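Local atomic coordinates of dermonecrotic toxin (Pasteurella multocida, PDB entry 2EBF), a protein that acts as a dermonecrotic, mitogenic toxin that induces bone resorption and is associated with severe atrophic rhinitis in pigs. Residues I348-D351 / E352-A356; E361-E364 / K365-T369; T426-A429 / M430-L434; V530-S533 / D534-Q538. One frame throughout, in Å; residues are numbered along the deposited sequence.

Contact 1: I348-D351 / E352-A356; sequences INYD and EQFAA
The ring of Tyr350 comes alongside Phe354 and Gln353, one turn on. Its CE2 lies 4.1 Å from Phe354 CB, and its OH passes 3.8 Å from Phe354 CD2. Both aromatic side chains leave the backbone with CG trans to N, which lays them along the same flank. The Tyr350 hydroxyl is hydrogen-bonded to the OH of Tyr370. Gln353 flanks the same ring, with its amide plane nearly perpendicular to the ring plane (80°) and OE1 3.9 Å from CD1.

This is the first turn of helix 350-356, with Asn349 at the N-cap position. The Asn349 side chain makes no capping bond there; its carbonyl O instead accepts the Gln353 N-H at 3.0 Å. The same i to i+4 pattern joins Phe354 N to Tyr350 O and Ala355 N to Asp351 O. On the solvent side, Asn349 and Glu352 run side by side, both flat groups pointing the same way with their planes only 17° apart and Asn349 OD1 3.7 Å from Glu352 CD. Asp351 holds CG between its backbone N and carbonyl carbon (chi1 62°). That turns OD1 back to Glu352 N at 2.7 Å, a weak, bent bond. The carboxylates of Asp351 and Glu352 do not touch, but their like charges may disfavour each other slightly. Phe354 also meets Trp537 edge-to-face and has a cation-pi contact with Arg362.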
loop_
_atom_site.group_PDB
_atom_site.type_symbol
_atom_site.label_atom_id
_atom_site.label_comp_id
_atom_site.label_asym_id
_atom_site.label_seq_id
_atom_site.Cartn_x
_atom_site.Cartn_y
_atom_site.Cartn_z
ATOM N N ILE A 348 -4.825 -6.976 -33.346
ATOM C CA ILE A 348 -6.225 -7.381 -33.481
ATOM C C ILE A 348 -6.359 -8.848 -33.896
ATOM O O ILE A 348 -7.305 -9.521 -33.493
ATOM C CB ILE A 348 -7.055 -6.453 -34.438
ATOM C CG1 ILE A 348 -8.508 -6.939 -34.527
ATOM C CG2 ILE A 348 -6.427 -6.381 -35.834
ATOM C CD1 ILE A 348 -9.548 -5.841 -34.548
ATOM N N ASN A 349 -5.411 -9.342 -34.684
ATOM C CA ASN A 349 -5.504 -10.706 -35.188
ATOM C C ASN A 349 -4.597 -11.703 -34.477
ATOM O O ASN A 349 -4.339 -12.793 -35.004
ATOM C CB ASN A 349 -5.264 -10.744 -36.697
ATOM C CG ASN A 349 -6.354 -10.040 -37.473
ATOM O OD1 ASN A 349 -7.538 -10.160 -37.149
ATOM N ND2 ASN A 349 -5.963 -9.305 -38.506
ATOM N N TYR A 350 -4.133 -11.363 -33.277
ATOM C CA TYR A 350 -3.295 -12.326 -32.554
ATOM C C TYR A 350 -4.039 -13.628 -32.305
ATOM O O TYR A 350 -3.449 -14.708 -32.400
ATOM C CB TYR A 350 -2.721 -11.798 -31.235
ATOM C CG TYR A 350 -1.878 -12.873 -30.563
ATOM C CD1 TYR A 350 -0.609 -13.199 -31.051
ATOM C CD2 TYR A 350 -2.369 -13.605 -29.479
ATOM C CE1 TYR A 350 0.154 -14.201 -30.463
ATOM C CE2 TYR A 350 -1.603 -14.611 -28.877
ATOM C CZ TYR A 350 -0.352 -14.902 -29.378
ATOM O OH TYR A 350 0.401 -15.898 -28.798
ATOM N N ASP A 351 -5.329 -13.525 -31.993
ATOM C CA ASP A 351 -6.156 -14.702 -31.745
ATOM C C ASP A 351 -6.201 -15.669 -32.936
ATOM O O ASP A 351 -6.166 -16.888 -32.752
ATOM C CB ASP A 351 -7.564 -14.304 -31.298
ATOM C CG ASP A 351 -8.329 -13.499 -32.351
ATOM O OD1 ASP A 351 -7.722 -12.972 -33.314
ATOM O OD2 ASP A 351 -9.561 -13.404 -32.200
ATOM N N GLU A 352 -6.262 -15.116 -34.147
ATOM C CA GLU A 352 -6.238 -15.920 -35.374
ATOM C C GLU A 352 -4.860 -16.523 -35.607
ATOM O O GLU A 352 -4.742 -17.660 -36.062
ATOM C CB GLU A 352 -6.646 -15.081 -36.585
ATOM C CG GLU A 352 -8.045 -14.508 -36.501
ATOM C CD GLU A 352 -8.432 -13.707 -37.741
ATOM O OE1 GLU A 352 -7.587 -13.555 -38.659
ATOM O OE2 GLU A 352 -9.589 -13.225 -37.791
ATOM N N GLN A 353 -3.818 -15.759 -35.300
ATOM C CA GLN A 353 -2.456 -16.263 -35.416
ATOM C C GLN A 353 -2.214 -17.421 -34.438
ATOM O O GLN A 353 -1.604 -18.434 -34.804
ATOM C CB GLN A 353 -1.455 -15.139 -35.192
ATOM C CG GLN A 353 -1.483 -14.076 -36.284
ATOM C CD GLN A 353 -0.936 -12.744 -35.818
ATOM O OE1 GLN A 353 -0.085 -12.684 -34.927
ATOM N NE2 GLN A 353 -1.422 -11.658 -36.425
ATOM N N PHE A 354 -2.709 -17.263 -33.210
ATOM C CA PHE A 354 -2.693 -18.329 -32.201
ATOM C C PHE A 354 -3.463 -19.560 -32.710
ATOM O O PHE A 354 -2.939 -20.671 -32.684
ATOM C CB PHE A 354 -3.275 -17.819 -30.875
ATOM C CG PHE A 354 -3.100 -18.771 -29.718
ATOM C CD1 PHE A 354 -4.185 -19.488 -29.219
ATOM C CD2 PHE A 354 -1.854 -18.939 -29.119
ATOM C CE1 PHE A 354 -4.027 -20.376 -28.136
ATOM C CE2 PHE A 354 -1.684 -19.827 -28.042
ATOM C CZ PHE A 354 -2.777 -20.547 -27.556
ATOM N N ALA A 355 -4.688 -19.347 -33.191
ATOM C CA ALA A 355 -5.513 -20.437 -33.743
ATOM C C ALA A 355 -4.939 -21.087 -35.006
ATOM O O ALA A 355 -5.294 -22.223 -35.334
ATOM C CB ALA A 355 -6.932 -19.951 -34.006
ATOM N N ALA A 356 -4.062 -20.374 -35.715
ATOM C CA ALA A 356 -3.502 -20.880 -36.971
ATOM C C ALA A 356 -2.478 -21.977 -36.726
ATOM O O ALA A 356 -2.292 -22.856 -37.568
ATOM C CB ALA A 356 -2.890 -19.751 -37.796
#

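Contact 2: E361-E364 / K365-T369; sequences ERIE and KCMNT
Lys365, Cys366, Met367 and Asn368 each give their N-H to the carbonyl four residues earlier, from Glu361, Arg362, Ile363 and Glu364, at N-O distances of 2.8 to 3.0 Å, as in a regular alpha helix. The turn widens to a pi-type one at 366-369.

The side chains lie back over these carbonyls. Met367 sets CG beside its backbone N (chi1 -72°), which brings CG to 3.4 Å from Ile363 O. The same CG is a looser 4.4 Å from Ile363 CG2, the apolar touch of this turn. Asn368 curls over the Glu364 carbonyl, with CB 3.2 Å from Glu364 O. Its OD1 is bonded elsewhere, to Asn395 ND2. Lys365 rests CB 3.4 Å from Glu361 O, and its chain then leads away from that turn. The Glu361 carboxylate leads away from the later residues, back to the helix start, where OE2 accepts the N-H of Ser358.

Helix 359-370 has two faces here. Glu361, Glu364 and Asn368 are exposed, while Arg362, Ile363, Cys366 and Met367 are buried. Ile363 and Met367 pack on Phe392 of helix 389-394, and Arg362 and Ile363 touch Trp537 of strand 537-539.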
loop_
_atom_site.group_PDB
_atom_site.type_symbol
_atom_site.label_atom_id
_atom_site.label_comp_id
_atom_site.label_asym_id
_atom_site.label_seq_id
_atom_site.Cartn_x
_atom_site.Cartn_y
_atom_site.Cartn_z
ATOM N N GLU A 361 2.215 -26.927 -31.949
ATOM C CA GLU A 361 3.002 -25.730 -32.267
ATOM C C GLU A 361 2.759 -24.647 -31.217
ATOM O O GLU A 361 3.690 -23.951 -30.789
ATOM C CB GLU A 361 2.640 -25.216 -33.656
ATOM C CG GLU A 361 3.273 -26.026 -34.770
ATOM C CD GLU A 361 2.714 -25.701 -36.148
ATOM O OE1 GLU A 361 3.343 -26.131 -37.140
ATOM O OE2 GLU A 361 1.653 -25.041 -36.245
ATOM N N ARG A 362 1.500 -24.518 -30.803
ATOM C CA ARG A 362 1.134 -23.621 -29.708
ATOM C C ARG A 362 1.840 -23.966 -28.402
ATOM O O ARG A 362 2.355 -23.082 -27.724
ATOM C CB ARG A 362 -0.374 -23.602 -29.510
ATOM C CG ARG A 362 -1.076 -22.603 -30.417
ATOM C CD ARG A 362 -2.569 -22.737 -30.332
ATOM N NE ARG A 362 -3.098 -23.593 -31.382
ATOM C CZ ARG A 362 -4.301 -24.157 -31.356
ATOM N NH1 ARG A 362 -5.109 -23.973 -30.325
ATOM N NH2 ARG A 362 -4.690 -24.929 -32.360
ATOM N N ILE A 363 1.871 -25.249 -28.052
ATOM C CA ILE A 363 2.528 -25.684 -26.820
ATOM C C ILE A 363 4.030 -25.416 -26.874
ATOM O O ILE A 363 4.625 -24.982 -25.872
ATOM C CB ILE A 363 2.278 -27.182 -26.523
ATOM C CG1 ILE A 363 0.774 -27.445 -26.348
ATOM C CG2 ILE A 363 3.095 -27.625 -25.300
ATOM C CD1 ILE A 363 0.387 -28.937 -26.286
ATOM N N GLU A 364 4.628 -25.683 -28.038
ATOM C CA GLU A 364 6.043 -25.399 -28.283
ATOM C C GLU A 364 6.355 -23.916 -28.161
ATOM O O GLU A 364 7.355 -23.548 -27.551
ATOM C CB GLU A 364 6.478 -25.907 -29.660
ATOM C CG GLU A 364 6.692 -27.410 -29.710
ATOM C CD GLU A 364 6.652 -27.986 -31.124
ATOM O OE1 GLU A 364 6.680 -27.211 -32.108
ATOM O OE2 GLU A 364 6.588 -29.229 -31.247
ATOM N N LYS A 365 5.498 -23.078 -28.740
ATOM C CA LYS A 365 5.678 -21.629 -28.677
ATOM C C LYS A 365 5.516 -21.096 -27.257
ATOM O O LYS A 365 6.296 -20.250 -26.838
ATOM C CB LYS A 365 4.739 -20.903 -29.645
ATOM C CG LYS A 365 5.159 -19.446 -29.932
ATOM C CD LYS A 365 4.726 -19.025 -31.325
ATOM C CE LYS A 365 5.463 -17.780 -31.798
ATOM N NZ LYS A 365 6.813 -18.089 -32.384
ATOM N N CYS A 366 4.516 -21.591 -26.520
ATOM C CA CYS A 366 4.291 -21.159 -25.127
ATOM C C CYS A 366 5.459 -21.545 -24.220
ATOM O O CYS A 366 5.929 -20.735 -23.402
ATOM C CB CYS A 366 2.977 -21.735 -24.566
ATOM S SG CYS A 366 1.471 -20.994 -25.286
ATOM N N MET A 367 5.923 -22.777 -24.370
ATOM C CA MET A 367 7.009 -23.281 -23.543
ATOM C C MET A 367 8.366 -22.694 -23.950
ATOM O O MET A 367 9.097 -22.181 -23.099
ATOM C CB MET A 367 7.031 -24.821 -23.525
ATOM C CG MET A 367 5.886 -25.477 -22.716
ATOM S SD MET A 367 5.759 -25.006 -20.959
ATOM C CE MET A 367 4.615 -23.624 -21.035
ATOM N N ASN A 368 8.684 -22.732 -25.240
ATOM C CA ASN A 368 10.036 -22.390 -25.696
ATOM C C ASN A 368 10.289 -20.908 -25.968
ATOM O O ASN A 368 11.410 -20.431 -25.767
ATOM C CB ASN A 368 10.428 -23.233 -26.914
ATOM C CG ASN A 368 10.366 -24.727 -26.635
ATOM O OD1 ASN A 368 10.004 -25.518 -27.511
ATOM N ND2 ASN A 368 10.726 -25.123 -25.424
ATOM N N THR A 369 9.260 -20.188 -26.404
ATOM C CA THR A 369 9.385 -18.752 -26.694
ATOM C C THR A 369 8.839 -17.877 -25.557
ATOM O O THR A 369 9.560 -17.028 -25.020
ATOM C CB THR A 369 8.705 -18.387 -28.040
ATOM O OG1 THR A 369 9.356 -19.084 -29.105
ATOM C CG2 THR A 369 8.783 -16.895 -28.319
#

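Contact 3: T426-A429 / M430-L434; sequences TLDA and MLFNL
Thr426 holds CG2 trans to its backbone N, and Met430 folds CG beside its own N (chi1 -72°) with the chain extended beyond. The two side chains therefore run alongside each other, and the Met430 methyl CE ends 3.9 Å from Thr426 CG2. They lie one turn apart on helix 425-434, a plain alpha-helical i to i+4 pair. Met430 N binds Thr426 O at 2.8 Å, and Leu431 N, Phe432 N and Asn433 N repeat the step to Leu427, Asp428 and Ala429.

Leu427 and Leu431 form the next apolar pair, with CG of the first 4.3 Å from CD1 of the second. Both pack on Leu447 of helix 442-452, while Met430 turns to Ile409 and Val410 of helix 407-418. The helix packs against both of these neighbours, and Ala429 and Met430 also touch Ser273 of helix 267-273.

Asp428 and Phe432 point the same way, with carboxylate and ring planes 53° apart. The carboxylate is held from outside this turn: OD1 forms a salt bridge with Arg444 NH2, and OD2 is hydrogen-bonded to Tyr285 OH. Arg444 also makes a cation-pi contact with Phe432, so one guanidinium serves both residues. Phe432 CE1 lies 3.9 Å from Asp428 OD2.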
loop_
_atom_site.group_PDB
_atom_site.type_symbol
_atom_site.label_atom_id
_atom_site.label_comp_id
_atom_site.label_asym_id
_atom_site.label_seq_id
_atom_site.Cartn_x
_atom_site.Cartn_y
_atom_site.Cartn_z
ATOM N N THR A 426 -6.594 -29.895 5.221
ATOM C CA THR A 426 -7.136 -28.587 4.817
ATOM C C THR A 426 -7.097 -28.424 3.300
ATOM O O THR A 426 -8.097 -28.055 2.676
ATOM C CB THR A 426 -6.396 -27.420 5.500
ATOM O OG1 THR A 426 -6.453 -27.598 6.919
ATOM C CG2 THR A 426 -7.037 -26.079 5.139
ATOM N N LEU A 427 -5.945 -28.728 2.714
ATOM C CA LEU A 427 -5.806 -28.811 1.261
ATOM C C LEU A 427 -6.887 -29.713 0.639
ATOM O O LEU A 427 -7.594 -29.302 -0.294
ATOM C CB LEU A 427 -4.395 -29.298 0.899
ATOM C CG LEU A 427 -4.035 -29.529 -0.580
ATOM C CD1 LEU A 427 -4.184 -28.243 -1.397
ATOM C CD2 LEU A 427 -2.632 -30.115 -0.721
ATOM N N ASP A 428 -7.034 -30.921 1.185
ATOM C CA ASP A 428 -8.013 -31.897 0.705
ATOM C C ASP A 428 -9.428 -31.324 0.733
ATOM O O ASP A 428 -10.166 -31.420 -0.255
ATOM C CB ASP A 428 -7.930 -33.182 1.545
ATOM C CG ASP A 428 -8.757 -34.323 0.971
ATOM O OD1 ASP A 428 -8.809 -34.485 -0.271
ATOM O OD2 ASP A 428 -9.357 -35.072 1.771
ATOM N N ALA A 429 -9.792 -30.712 1.860
ATOM C CA ALA A 429 -11.092 -30.072 2.013
ATOM C C ALA A 429 -11.266 -28.951 0.998
ATOM O O ALA A 429 -12.332 -28.813 0.381
ATOM C CB ALA A 429 -11.249 -29.527 3.422
ATOM N N MET A 430 -10.214 -28.152 0.825
ATOM C CA MET A 430 -10.259 -27.045 -0.129
ATOM C C MET A 430 -10.439 -27.550 -1.563
ATOM O O MET A 430 -11.216 -26.970 -2.341
ATOM C CB MET A 430 -9.023 -26.151 0.012
ATOM C CG MET A 430 -9.024 -25.300 1.286
ATOM S SD MET A 430 -7.756 -24.022 1.221
ATOM C CE MET A 430 -8.003 -23.148 2.763
ATOM N N LEU A 431 -9.760 -28.644 -1.901
ATOM C CA LEU A 431 -9.947 -29.287 -3.213
ATOM C C LEU A 431 -11.382 -29.760 -3.437
ATOM O O LEU A 431 -11.940 -29.550 -4.516
ATOM C CB LEU A 431 -8.964 -30.442 -3.431
ATOM C CG LEU A 431 -7.473 -30.092 -3.549
ATOM C CD1 LEU A 431 -6.629 -31.357 -3.545
ATOM C CD2 LEU A 431 -7.160 -29.240 -4.784
ATOM N N PHE A 432 -11.981 -30.380 -2.415
ATOM C CA PHE A 432 -13.383 -30.792 -2.488
ATOM C C PHE A 432 -14.294 -29.624 -2.804
ATOM O O PHE A 432 -15.221 -29.750 -3.607
ATOM C CB PHE A 432 -13.845 -31.452 -1.185
ATOM C CG PHE A 432 -13.671 -32.932 -1.168
ATOM C CD1 PHE A 432 -12.977 -33.548 -0.138
ATOM C CD2 PHE A 432 -14.183 -33.716 -2.201
ATOM C CE1 PHE A 432 -12.809 -34.929 -0.120
ATOM C CE2 PHE A 432 -14.016 -35.102 -2.200
ATOM C CZ PHE A 432 -13.334 -35.710 -1.150
ATOM N N ASN A 433 -14.026 -28.488 -2.161
ATOM C CA ASN A 433 -14.773 -27.275 -2.413
ATOM C C ASN A 433 -14.606 -26.771 -3.835
ATOM O O ASN A 433 -15.596 -26.481 -4.510
ATOM C CB ASN A 433 -14.378 -26.201 -1.415
ATOM C CG ASN A 433 -15.131 -26.326 -0.130
ATOM O OD1 ASN A 433 -14.784 -27.127 0.740
ATOM N ND2 ASN A 433 -16.185 -25.540 0.000
ATOM N N LEU A 434 -13.352 -26.676 -4.283
ATOM C CA LEU A 434 -13.029 -26.291 -5.658
ATOM C C LEU A 434 -13.672 -27.198 -6.706
ATOM O O LEU A 434 -14.174 -26.718 -7.727
ATOM C CB LEU A 434 -11.511 -26.273 -5.867
ATOM C CG LEU A 434 -10.714 -25.085 -5.328
ATOM C CD1 LEU A 434 -9.236 -25.258 -5.636
ATOM C CD2 LEU A 434 -11.243 -23.766 -5.903
#

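Contact 4: V530-S533 / D534-Q538; sequences VVDS and DGAWQ
A beta hairpin joins strand 528-531 to strand 537-539, an edge strand of a six-stranded mixed sheet in the C2 region. Val530 and Gln538 form an antiparallel hydrogen-bonded pair: Val530 N gives to Gln538 O at 2.9 Å, and Gln538 N returns to Val530 O at 2.8 Å. Val531 and Trp537 are the next, non-hydrogen-bonded pair. Beyond them Asp532 N binds Ala536 O at 2.7 Å.

Residues 532 to 535 form a type I turn, closed weakly by Gly535 N on Asp532 O. Gly535 has a positive phi (86°) that strongly favours glycine. On one face Val530 CG2 packs 3.6 Å from Gln538 CG. The Gln538 amide then stands steeply across the Asp532 carboxylate (planes 75° apart), and NE2 makes a weak bond to OD1. On the other face, Val531 CG2 lies 4.1 Å from Trp537 CD1, and the indole edge meets Val530 O in its plane. Trp537 NE1 is hydrogen-bonded to Thr529 OG1, which probably fixes the rotation of the ring.

The carboxylates of Asp532 and Asp534 stand almost perpendicular, their OD2 atoms 3.7 Å apart. A water probably eases that repulsion: it donates to Asp532 OD2 at 2.7 Å and to Asp534 OD2 at 2.8 Å.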
loop_
_atom_site.group_PDB
_atom_site.type_symbol
_atom_site.label_atom_id
_atom_site.label_comp_id
_atom_site.label_asym_id
_atom_site.label_seq_id
_atom_site.Cartn_x
_atom_site.Cartn_y
_atom_site.Cartn_z
ATOM N N VAL A 530 -8.197 -19.733 -23.055
ATOM C CA VAL A 530 -9.396 -20.422 -22.587
ATOM C C VAL A 530 -9.634 -21.635 -23.481
ATOM O O VAL A 530 -9.211 -21.654 -24.639
ATOM C CB VAL A 530 -10.680 -19.520 -22.655
ATOM C CG1 VAL A 530 -10.704 -18.490 -21.551
ATOM C CG2 VAL A 530 -10.820 -18.850 -24.027
ATOM N N VAL A 531 -10.326 -22.632 -22.945
ATOM C CA VAL A 531 -10.725 -23.790 -23.739
ATOM C C VAL A 531 -12.252 -23.796 -23.920
ATOM O O VAL A 531 -12.998 -23.822 -22.942
ATOM C CB VAL A 531 -10.190 -25.122 -23.128
ATOM C CG1 VAL A 531 -10.593 -26.334 -23.981
ATOM C CG2 VAL A 531 -8.668 -25.066 -22.988
ATOM N N ASP A 532 -12.677 -23.727 -25.185
ATOM C CA ASP A 532 -14.081 -23.821 -25.636
ATOM C C ASP A 532 -14.879 -24.981 -25.057
ATOM O O ASP A 532 -14.321 -25.929 -24.502
ATOM C CB ASP A 532 -14.118 -24.015 -27.166
ATOM C CG ASP A 532 -14.509 -22.764 -27.914
ATOM O OD1 ASP A 532 -15.219 -21.909 -27.345
ATOM O OD2 ASP A 532 -14.111 -22.639 -29.091
ATOM N N SER A 533 -16.197 -24.902 -25.235
ATOM C CA SER A 533 -17.087 -26.044 -25.059
ATOM C C SER A 533 -16.825 -27.069 -26.161
ATOM O O SER A 533 -17.035 -28.270 -25.964
ATOM C CB SER A 533 -18.552 -25.593 -25.086
ATOM O OG SER A 533 -18.854 -24.903 -26.294
ATOM N N ASP A 534 -16.355 -26.584 -27.312
ATOM C CA ASP A 534 -15.934 -27.436 -28.426
ATOM C C ASP A 534 -14.570 -28.067 -28.156
ATOM O O ASP A 534 -14.128 -28.929 -28.916
ATOM C CB ASP A 534 -15.851 -26.624 -29.728
ATOM C CG ASP A 534 -17.134 -25.877 -30.043
ATOM O OD1 ASP A 534 -18.105 -26.523 -30.488
ATOM O OD2 ASP A 534 -17.164 -24.639 -29.857
ATOM N N GLY A 535 -13.900 -27.619 -27.093
ATOM C CA GLY A 535 -12.561 -28.098 -26.751
ATOM C C GLY A 535 -11.441 -27.354 -27.460
ATOM O O GLY A 535 -10.279 -27.755 -27.387
ATOM N N ALA A 536 -11.794 -26.274 -28.151
ATOM C CA ALA A 536 -10.821 -25.450 -28.851
ATOM C C ALA A 536 -10.062 -24.568 -27.862
ATOM O O ALA A 536 -10.655 -23.969 -26.962
ATOM C CB ALA A 536 -11.504 -24.602 -29.913
ATOM N N TRP A 537 -8.748 -24.502 -28.042
ATOM C CA TRP A 537 -7.868 -23.723 -27.179
ATOM C C TRP A 537 -7.610 -22.383 -27.845
ATOM O O TRP A 537 -7.003 -22.324 -28.904
ATOM C CB TRP A 537 -6.562 -24.484 -26.995
ATOM C CG TRP A 537 -5.552 -23.859 -26.084
ATOM C CD1 TRP A 537 -5.788 -23.026 -25.032
ATOM C CD2 TRP A 537 -4.139 -24.075 -26.119
ATOM N NE1 TRP A 537 -4.601 -22.687 -24.420
ATOM C CE2 TRP A 537 -3.574 -23.321 -25.066
ATOM C CE3 TRP A 537 -3.292 -24.833 -26.942
ATOM C CZ2 TRP A 537 -2.197 -23.300 -24.813
ATOM C CZ3 TRP A 537 -1.922 -24.815 -26.683
ATOM C CH2 TRP A 537 -1.392 -24.048 -25.632
ATOM N N GLN A 538 -8.068 -21.304 -27.219
ATOM C CA GLN A 538 -7.971 -20.001 -27.860
ATOM C C GLN A 538 -7.471 -18.897 -26.958
ATOM O O GLN A 538 -7.562 -18.989 -25.738
ATOM C CB GLN A 538 -9.314 -19.606 -28.468
ATOM C CG GLN A 538 -10.461 -19.612 -27.499
ATOM C CD GLN A 538 -11.783 -19.946 -28.173
ATOM O OE1 GLN A 538 -11.832 -20.229 -29.375
ATOM N NE2 GLN A 538 -12.863 -19.909 -27.400
HETATM O O HOH W 1 -14.966 -23.874 -31.375
#

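Overall arrangement
All four contacts fall within the C2 part of the toxin's C-terminal region. Contacts 1, 2 and 4 form one cluster: centres lie about 14 Å apart for contacts 1 and 2 and for 1 and 4, and about 17 Å for 2 and 4. Phe354, Arg362 and Trp537 join them. Phe354 CE1 packs 3.6 Å from Trp537 O, Arg362 NH1 approaches the same O at 2.9 Å, and Ile363 CG1 lies 3.8 Å from Trp537 CZ3. Contact 3 stands apart: between nearest atoms it is about 16 Å from contact 4, about 21 Å from contact 2 and about 23 Å from contact 1. The phosphonate is bound elsewhere, at residues 624-628 in the C3 region.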